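Long-range contact in serine protease pet (Escherichia coli, PDB 4OM9), which acts as a secreted serine protease toxin of enteroaggregative E. coli, the passenger domain of an autotransporter, and probably cleaves alpha-fodrin in host cells: residues A[405-410]-A[432-437]. Sequence-based numbering, arbitrary orientation.
Sequences TVQLNA and DLNGHN
Asp432 OD2 accepts hydrogen bonds from Gln407 NE2 (3.1 Å) and from the hydroxyl of Ser455, while Asn434 N reaches Asp432 OD1 at 2.9 Å, closing an Asx turn. The Gln407 amide is turned 68° from the carboxylate and meets OD2 from above the carboxylate plane, although OD2 itself lies close to the plane of the amide. With CG anti to N in both residues (chi1 177° in Gln407), the Gln407 and Asp432 side chains run side by side on one face of the sheet. Beneath them the backbones pair in parallel: Asp432 N donates to Val406 O at 2.8 Å, and Leu408 N to Asp432 O at 3.0 Å.

Where this ladder ends, the Asn434 side chain takes over. Asn434 ND2 reaches Leu408 O at 2.8 Å, in the carbonyl plane, and shares a water with OD1 of Asn409. The Asn434 amide also stacks on that of Gln407, their planes 19° apart. Leu408 turns inward, CD1 lying 3.8 Å from CD2 of Leu433, beside Leu388 and Leu431. Beyond it, the His436 ring receives Ala410 O over one face, 3.3 Å from CE1, while Leu408 O approaches its edge. Residues 433–436 form a type I' turn, closed by His436 N on Leu433 O. Here the turn after strand 429–432 adds side-chain bonds to the parallel pairing of strands on successive rungs, a pairing that is the hallmark of the right-handed beta-helix of autotransporter passenger domains.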
loop_
_atom_site.group_PDB
_atom_site.type_symbol
_atom_site.label_atom_id
_atom_site.label_comp_id
_atom_site.label_asym_id
_atom_site.label_seq_id
_atom_site.Cartn_x
_atom_site.Cartn_y
_atom_site.Cartn_z
ATOM N N THR A 405 -2.973 -16.758 -14.983
ATOM C CA THR A 405 -1.529 -16.564 -15.054
ATOM C C THR A 405 -1.058 -16.638 -16.508
ATOM O O THR A 405 -1.488 -17.508 -17.281
ATOM C CB THR A 405 -0.785 -17.616 -14.222
ATOM O OG1 THR A 405 -1.084 -17.402 -12.841
ATOM C CG2 THR A 405 0.732 -17.512 -14.414
ATOM N N VAL A 406 -0.201 -15.697 -16.875
ATOM C CA VAL A 406 0.541 -15.750 -18.117
ATOM C C VAL A 406 2.028 -15.990 -17.820
ATOM O O VAL A 406 2.644 -15.261 -17.033
ATOM C CB VAL A 406 0.366 -14.464 -18.914
ATOM C CG1 VAL A 406 1.266 -14.487 -20.172
ATOM C CG2 VAL A 406 -1.071 -14.297 -19.294
ATOM N N GLN A 407 2.609 -17.005 -18.449
ATOM C CA GLN A 407 3.958 -17.412 -18.109
ATOM C C GLN A 407 4.888 -17.464 -19.315
ATOM O O GLN A 407 4.619 -18.171 -20.277
ATOM C CB GLN A 407 3.963 -18.783 -17.421
ATOM C CG GLN A 407 5.391 -19.251 -17.116
ATOM C CD GLN A 407 5.468 -20.632 -16.527
ATOM O OE1 GLN A 407 5.461 -21.625 -17.255
ATOM N NE2 GLN A 407 5.566 -20.712 -15.210
ATOM N N LEU A 408 5.990 -16.722 -19.240
ATOM C CA LEU A 408 6.997 -16.722 -20.296
ATOM C C LEU A 408 7.799 -18.009 -20.308
ATOM O O LEU A 408 8.227 -18.477 -19.263
ATOM C CB LEU A 408 7.937 -15.536 -20.129
ATOM C CG LEU A 408 7.215 -14.204 -19.954
ATOM C CD1 LEU A 408 8.183 -13.048 -20.061
ATOM C CD2 LEU A 408 6.128 -14.063 -20.991
ATOM N N ASN A 409 8.014 -18.580 -21.494
ATOM C CA ASN A 409 8.801 -19.806 -21.609
ATOM C C ASN A 409 9.575 -19.885 -22.921
ATOM O O ASN A 409 9.675 -20.947 -23.533
ATOM C CB ASN A 409 7.893 -21.024 -21.472
ATOM C CG ASN A 409 8.661 -22.298 -21.162
ATOM O OD1 ASN A 409 9.531 -22.323 -20.294
ATOM N ND2 ASN A 409 8.349 -23.364 -21.888
ATOM N N ALA A 410 10.109 -18.750 -23.362
ATOM C CA ALA A 410 10.918 -18.681 -24.581
ATOM C C ALA A 410 11.484 -17.277 -24.638
ATOM O O ALA A 410 11.049 -16.425 -23.878
ATOM C CB ALA A 410 10.079 -19.000 -25.841
ATOM N N ASP A 432 4.320 -14.230 -15.007
ATOM C CA ASP A 432 5.497 -14.932 -14.484
ATOM C C ASP A 432 6.615 -14.902 -15.525
ATOM O O ASP A 432 6.543 -15.592 -16.561
ATOM C CB ASP A 432 5.134 -16.370 -14.098
ATOM C CG ASP A 432 6.306 -17.149 -13.520
ATOM O OD1 ASP A 432 7.388 -16.571 -13.281
ATOM O OD2 ASP A 432 6.145 -18.363 -13.287
ATOM N N LEU A 433 7.638 -14.090 -15.257
ATOM C CA LEU A 433 8.750 -13.908 -16.191
ATOM C C LEU A 433 9.549 -15.184 -16.280
ATOM O O LEU A 433 10.300 -15.381 -17.228
ATOM C CB LEU A 433 9.667 -12.744 -15.768
ATOM C CG LEU A 433 9.006 -11.375 -15.610
ATOM C CD1 LEU A 433 10.023 -10.318 -15.290
ATOM C CD2 LEU A 433 8.250 -10.983 -16.840
ATOM N N ASN A 434 9.399 -16.041 -15.277
ATOM C CA ASN A 434 9.922 -17.402 -15.332
ATOM C C ASN A 434 11.399 -17.470 -15.758
ATOM O O ASN A 434 11.773 -18.233 -16.652
ATOM C CB ASN A 434 9.052 -18.228 -16.278
ATOM C CG ASN A 434 9.432 -19.688 -16.289
ATOM O OD1 ASN A 434 9.928 -20.212 -15.278
ATOM N ND2 ASN A 434 9.238 -20.356 -17.442
ATOM N N GLY A 435 12.244 -16.661 -15.117
ATOM C CA GLY A 435 13.668 -16.680 -15.418
ATOM C C GLY A 435 14.080 -15.774 -16.563
ATOM O O GLY A 435 15.270 -15.558 -16.772
ATOM N N HIS A 436 13.107 -15.244 -17.305
ATOM C CA HIS A 436 13.383 -14.336 -18.422
ATOM C C HIS A 436 13.422 -12.867 -17.977
ATOM O O HIS A 436 12.792 -12.496 -16.985
ATOM C CB HIS A 436 12.337 -14.514 -19.521
ATOM C CG HIS A 436 12.284 -15.899 -20.080
ATOM N ND1 HIS A 436 13.137 -16.335 -21.085
ATOM C CD2 HIS A 436 11.502 -16.960 -19.776
ATOM C CE1 HIS A 436 12.877 -17.595 -21.366
ATOM N NE2 HIS A 436 11.882 -18.000 -20.590
ATOM N N ASN A 437 14.168 -12.046 -18.713
ATOM C CA ASN A 437 14.198 -10.603 -18.507
ATOM C C ASN A 437 13.197 -9.956 -19.447
ATOM O O ASN A 437 13.143 -10.302 -20.627
ATOM C CB ASN A 437 15.603 -10.024 -18.760
ATOM C CG ASN A 437 16.699 -10.660 -17.877
ATOM O OD1 ASN A 437 16.455 -11.071 -16.744
ATOM N ND2 ASN A 437 17.922 -10.722 -18.408
HETATM O O HOH W 1 9.454 -23.434 -17.549
#